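Local coordinates for DNA polymerase epsilon subunit 3 (Drosophila melanogaster, PDB 2BYK), which pairs with the histone-fold protein Chrac-16 to bind DNA and promote nucleosome sliding, and serves as an accessory subunit of DNA polymerase epsilon, at residues B[72-76]-B[77-81]; B[87-90]-B[91-95]. All blocks are in the same frame, centred on the assembly; numbering follows the deposited sequence.

Contact 1. Residues B[72-76]-B[77-81]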
loop_
_atom_site.group_PDB
_atom_site.type_symbol
_atom_site.label_atom_id
_atom_site.label_comp_id
_atom_site.label_asym_id
_atom_site.label_seq_id
_atom_site.Cartn_x
_atom_site.Cartn_y
_atom_site.Cartn_z
ATOM N N THR B 72 -5.649 -11.267 -1.088
ATOM C CA THR B 72 -5.770 -10.517 0.155
ATOM C C THR B 72 -6.056 -9.044 -0.144
ATOM O O THR B 72 -6.757 -8.376 0.608
ATOM C CB THR B 72 -4.489 -10.631 0.991
ATOM O OG1 THR B 72 -4.327 -11.988 1.412
ATOM C CG2 THR B 72 -4.557 -9.738 2.207
ATOM N N LEU B 73 -5.519 -8.538 -1.248
ATOM C CA LEU B 73 -5.750 -7.147 -1.612
ATOM C C LEU B 73 -7.196 -6.933 -2.028
ATOM O O LEU B 73 -7.808 -5.948 -1.618
ATOM C CB LEU B 73 -4.822 -6.706 -2.750
ATOM C CG LEU B 73 -3.354 -6.427 -2.431
ATOM C CD1 LEU B 73 -2.650 -6.006 -3.694
ATOM C CD2 LEU B 73 -3.236 -5.333 -1.387
ATOM N N THR B 74 -7.748 -7.838 -2.838
ATOM C CA THR B 74 -9.140 -7.685 -3.281
ATOM C C THR B 74 -10.033 -7.858 -2.066
ATOM O O THR B 74 -11.113 -7.282 -1.972
ATOM C CB THR B 74 -9.558 -8.742 -4.351
ATOM O OG1 THR B 74 -9.733 -10.020 -3.732
ATOM C CG2 THR B 74 -8.502 -8.865 -5.431
ATOM N N GLU B 75 -9.537 -8.650 -1.128
ATOM C CA GLU B 75 -10.219 -8.971 0.114
ATOM C C GLU B 75 -10.209 -7.805 1.103
ATOM O O GLU B 75 -11.120 -7.664 1.918
ATOM C CB GLU B 75 -9.537 -10.201 0.708
ATOM C CG GLU B 75 -10.023 -10.681 2.049
ATOM C CD GLU B 75 -9.365 -12.005 2.423
ATOM O OE1 GLU B 75 -9.755 -13.046 1.836
ATOM O OE2 GLU B 75 -8.446 -12.002 3.284
ATOM N N LEU B 76 -9.178 -6.970 1.035
ATOM C CA LEU B 76 -9.081 -5.827 1.929
ATOM C C LEU B 76 -9.717 -4.589 1.297
ATOM O O LEU B 76 -9.589 -3.481 1.825
ATOM C CB LEU B 76 -7.617 -5.559 2.285
ATOM C CG LEU B 76 -6.959 -6.614 3.171
ATOM C CD1 LEU B 76 -5.489 -6.298 3.338
ATOM C CD2 LEU B 76 -7.657 -6.655 4.517
ATOM N N ASP B 77 -10.402 -4.792 0.171
ATOM C CA ASP B 77 -11.084 -3.722 -0.566
ATOM C C ASP B 77 -10.205 -2.874 -1.464
ATOM O O ASP B 77 -10.609 -1.806 -1.929
ATOM C CB ASP B 77 -11.847 -2.812 0.388
ATOM C CG ASP B 77 -13.297 -3.203 0.507
ATOM O OD1 ASP B 77 -13.566 -4.393 0.795
ATOM O OD2 ASP B 77 -14.164 -2.321 0.310
ATOM N N PHE B 78 -8.993 -3.350 -1.699
ATOM C CA PHE B 78 -8.075 -2.651 -2.570
ATOM C C PHE B 78 -8.043 -3.478 -3.834
ATOM O O PHE B 78 -6.992 -3.978 -4.226
ATOM C CB PHE B 78 -6.678 -2.596 -1.960
ATOM C CG PHE B 78 -6.604 -1.805 -0.696
ATOM C CD1 PHE B 78 -6.249 -2.418 0.499
ATOM C CD2 PHE B 78 -6.889 -0.447 -0.697
ATOM C CE1 PHE B 78 -6.179 -1.688 1.676
ATOM C CE2 PHE B 78 -6.822 0.295 0.474
ATOM C CZ PHE B 78 -6.467 -0.325 1.664
ATOM N N GLU B 79 -9.202 -3.646 -4.462
ATOM C CA GLU B 79 -9.251 -4.435 -5.676
ATOM C C GLU B 79 -8.886 -3.613 -6.902
ATOM O O GLU B 79 -8.541 -4.165 -7.936
ATOM C CB GLU B 79 -10.624 -5.071 -5.858
ATOM C CG GLU B 79 -10.689 -5.909 -7.122
ATOM C CD GLU B 79 -11.849 -6.884 -7.135
ATOM O OE1 GLU B 79 -13.014 -6.435 -7.040
ATOM O OE2 GLU B 79 -11.590 -8.107 -7.244
ATOM N N SER B 80 -8.954 -2.293 -6.786
ATOM C CA SER B 80 -8.597 -1.434 -7.904
ATOM C C SER B 80 -7.105 -1.589 -8.191
ATOM O O SER B 80 -6.617 -1.218 -9.255
ATOM C CB SER B 80 -8.931 0.022 -7.574
ATOM O OG SER B 80 -8.552 0.348 -6.251
ATOM N N PHE B 81 -6.392 -2.164 -7.234
ATOM C CA PHE B 81 -4.955 -2.376 -7.356
ATOM C C PHE B 81 -4.612 -3.568 -8.238
ATOM O O PHE B 81 -3.735 -3.481 -9.092
ATOM C CB PHE B 81 -4.328 -2.631 -5.977
ATOM C CG PHE B 81 -4.301 -1.433 -5.066
ATOM C CD1 PHE B 81 -5.228 -0.402 -5.199
ATOM C CD2 PHE B 81 -3.373 -1.368 -4.032
ATOM C CE1 PHE B 81 -5.234 0.677 -4.313
ATOM C CE2 PHE B 81 -3.371 -0.291 -3.140
ATOM C CZ PHE B 81 -4.307 0.734 -3.284
#
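Leu73, in the last turn of helix 66-75, and Leu76, just past its end, meet Phe78 and Phe81 of the turn that follows. CB of Leu76 lies 3.9 Å from CD1 of Phe78, and the carbonyl O of Leu76 sits over one face of that same ring. Leu73 divides its branches between the two aromatics: CD2 is 4.4 Å from CB of Phe78, and CD1 reaches CB of Phe81. CG of Phe78 lies beside the backbone N and anti to the carbonyl carbon (chi1 -65°); the ring is buried and meets Phe44 of the long helix 31-58 edge-to-face. CB of Phe78 also lies over the centre of the Phe81 ring, 3.9 Å above its plane. The backbone between these side chains forms a Schellman motif. Phe78 N donates to Leu73 O at 2.9 Å, while Asp77 N makes a weak 3.4 Å bond to Thr74 O. Asp77 takes the positive phi (80°) that turns the chain out of the helix. At the rim, OE2 of Glu79 passes 3.6 Å from CB of Thr74, a van der Waals touch on carbon; Thr74 OG1 bonds instead to Gln71 O. Leu73 O and, weakly, Thr74 O thus gain backbone N-H partners as the chain leaves the helix, with both aromatics kept buried in the histone fold.

Contact 2. Residues B[87-90]-B[91-95]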
loop_
_atom_site.group_PDB
_atom_site.type_symbol
_atom_site.label_atom_id
_atom_site.label_comp_id
_atom_site.label_asym_id
_atom_site.label_seq_id
_atom_site.Cartn_x
_atom_site.Cartn_y
_atom_site.Cartn_z
ATOM N N GLN B 87 -0.466 -7.049 -14.292
ATOM C CA GLN B 87 0.310 -6.766 -15.492
ATOM C C GLN B 87 1.759 -6.653 -15.047
ATOM O O GLN B 87 2.663 -7.146 -15.715
ATOM C CB GLN B 87 -0.143 -5.456 -16.116
ATOM C CG GLN B 87 -1.651 -5.348 -16.203
ATOM C CD GLN B 87 -2.103 -4.077 -16.893
ATOM O OE1 GLN B 87 -1.611 -2.984 -16.591
ATOM N NE2 GLN B 87 -3.053 -4.209 -17.820
ATOM N N ASP B 88 1.962 -6.004 -13.903
ATOM C CA ASP B 88 3.291 -5.825 -13.325
ATOM C C ASP B 88 3.879 -7.205 -13.086
ATOM O O ASP B 88 5.049 -7.443 -13.360
ATOM C CB ASP B 88 3.219 -5.075 -11.982
ATOM C CG ASP B 88 2.662 -3.659 -12.116
ATOM O OD1 ASP B 88 2.550 -2.955 -11.083
ATOM O OD2 ASP B 88 2.331 -3.247 -13.248
ATOM N N LEU B 89 3.048 -8.105 -12.567
ATOM C CA LEU B 89 3.451 -9.477 -12.271
ATOM C C LEU B 89 3.741 -10.277 -13.534
ATOM O O LEU B 89 4.580 -11.181 -13.535
ATOM C CB LEU B 89 2.351 -10.178 -11.482
ATOM C CG LEU B 89 2.751 -10.650 -10.090
ATOM C CD1 LEU B 89 1.564 -11.360 -9.462
ATOM C CD2 LEU B 89 3.977 -11.570 -10.177
ATOM N N GLU B 90 3.017 -9.943 -14.598
ATOM C CA GLU B 90 3.173 -10.598 -15.887
ATOM C C GLU B 90 4.524 -10.233 -16.469
ATOM O O GLU B 90 5.285 -11.101 -16.881
ATOM C CB GLU B 90 2.066 -10.161 -16.849
ATOM C CG GLU B 90 2.499 -10.174 -18.309
ATOM C CD GLU B 90 1.365 -9.892 -19.276
ATOM O OE1 GLU B 90 0.653 -8.873 -19.098
ATOM O OE2 GLU B 90 1.196 -10.695 -20.223
ATOM N N VAL B 91 4.805 -8.936 -16.504
ATOM C CA VAL B 91 6.070 -8.438 -17.022
ATOM C C VAL B 91 7.242 -8.972 -16.192
ATOM O O VAL B 91 8.291 -9.297 -16.736
ATOM C CB VAL B 91 6.108 -6.897 -17.002
ATOM C CG1 VAL B 91 7.382 -6.397 -17.655
ATOM C CG2 VAL B 91 4.905 -6.344 -17.714
ATOM N N TYR B 92 7.060 -9.058 -14.875
ATOM C CA TYR B 92 8.101 -9.554 -13.966
ATOM C C TYR B 92 8.453 -10.997 -14.278
ATOM O O TYR B 92 9.623 -11.339 -14.436
ATOM C CB TYR B 92 7.626 -9.464 -12.507
ATOM C CG TYR B 92 8.575 -10.079 -11.499
ATOM C CD1 TYR B 92 9.729 -9.410 -11.099
ATOM C CD2 TYR B 92 8.326 -11.341 -10.956
ATOM C CE1 TYR B 92 10.618 -9.982 -10.178
ATOM C CE2 TYR B 92 9.211 -11.926 -10.035
ATOM C CZ TYR B 92 10.352 -11.239 -9.654
ATOM O OH TYR B 92 11.233 -11.800 -8.763
ATOM N N ARG B 93 7.429 -11.842 -14.348
ATOM C CA ARG B 93 7.626 -13.254 -14.637
ATOM C C ARG B 93 8.374 -13.439 -15.963
ATOM O O ARG B 93 9.126 -14.406 -16.121
ATOM C CB ARG B 93 6.266 -13.983 -14.637
ATOM C CG ARG B 93 5.797 -14.403 -13.237
ATOM C CD ARG B 93 4.284 -14.622 -13.113
ATOM N NE ARG B 93 3.943 -15.243 -11.826
ATOM C CZ ARG B 93 2.737 -15.220 -11.252
ATOM N NH1 ARG B 93 2.552 -15.826 -10.082
ATOM N NH2 ARG B 93 1.719 -14.584 -11.831
ATOM N N LYS B 94 8.194 -12.499 -16.895
ATOM C CA LYS B 94 8.857 -12.562 -18.204
ATOM C C LYS B 94 10.362 -12.268 -18.141
ATOM O O LYS B 94 11.169 -13.073 -18.604
ATOM C CB LYS B 94 8.181 -11.607 -19.208
ATOM C CG LYS B 94 6.870 -12.135 -19.805
ATOM C CD LYS B 94 6.268 -11.220 -20.889
ATOM C CE LYS B 94 5.538 -10.003 -20.304
ATOM N NZ LYS B 94 4.878 -9.151 -21.347
ATOM N N VAL B 95 10.737 -11.125 -17.573
ATOM C CA VAL B 95 12.149 -10.768 -17.464
ATOM C C VAL B 95 12.916 -11.815 -16.659
ATOM O O VAL B 95 14.120 -11.996 -16.848
ATOM C CB VAL B 95 12.345 -9.389 -16.794
ATOM C CG1 VAL B 95 11.623 -8.324 -17.581
ATOM C CG2 VAL B 95 11.846 -9.423 -15.370
#
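Gln87 takes part through its carbonyl: its O accepts the N-H of Val91 at 2.9 Å in a nearly straight bond (171°), and CG2 of Val91 packs close beside that same oxygen. One residue on, Asp88 O receives Tyr92 N at 3.0 Å, with CB of Tyr92 alongside; the Asp88 side chain packs against a basic side chain of the partner protein. CD2 of Leu89 lies over one face of the Arg93 guanidinium, 3.9 Å above the plane and displaced toward the rim, and stands 4.4 Å from CD2 of the Tyr92 ring, while CD1 comes within 4.0 Å of Arg93 NH2. The backbone bonds and the Leu89-Arg93 pair are i to i+4 steps of helix 82-96, Leu89-Tyr92 an i to i+3 step; this helix follows the three core helices of the histone fold, and Leu89 also packs on Ala66 and Leu70 of helix 66-75. Arg93 runs extended from CG to NE across Leu89, its aliphatic part passing by Leu89 O, which is already bonded to Arg93 N. Beyond the two segments, Arg93 NH1 forms a salt bridge with an acidic side chain of the partner protein, and the Tyr92 ring stacks with an aromatic side chain of the same partner chain. Glu90 closes the run on the solvent side. With CG anti to the backbone N (chi1 150°), it lies next to Lys94, both pointing the same way, and CG meets Lys94 CE at 3.6 Å. Glu90 OE2 and Lys94 NZ remain 4.1 Å apart, opposite charges too distant for a salt bridge.

Contact 1 ends helix 66-75 and leads the chain into helix 82-96, on which contact 2 lies; the two follow in series, with centres 19 Å apart and nearest atoms about 7 Å apart, so they do not touch. They are tied instead through the two helices: Leu73 of contact 1 rests on Leu85, whereas Leu89 and Arg93 of contact 2 reach back to Ala66 at the start of helix 66-75. Contact 1 is partly buried, against helix 31-58; contact 2 is a surface contact. Both also touch the partner chain, contact 1 by packing, contact 2 through the outward bonds of Arg93 and Tyr92, consistent with roles in the heterodimer.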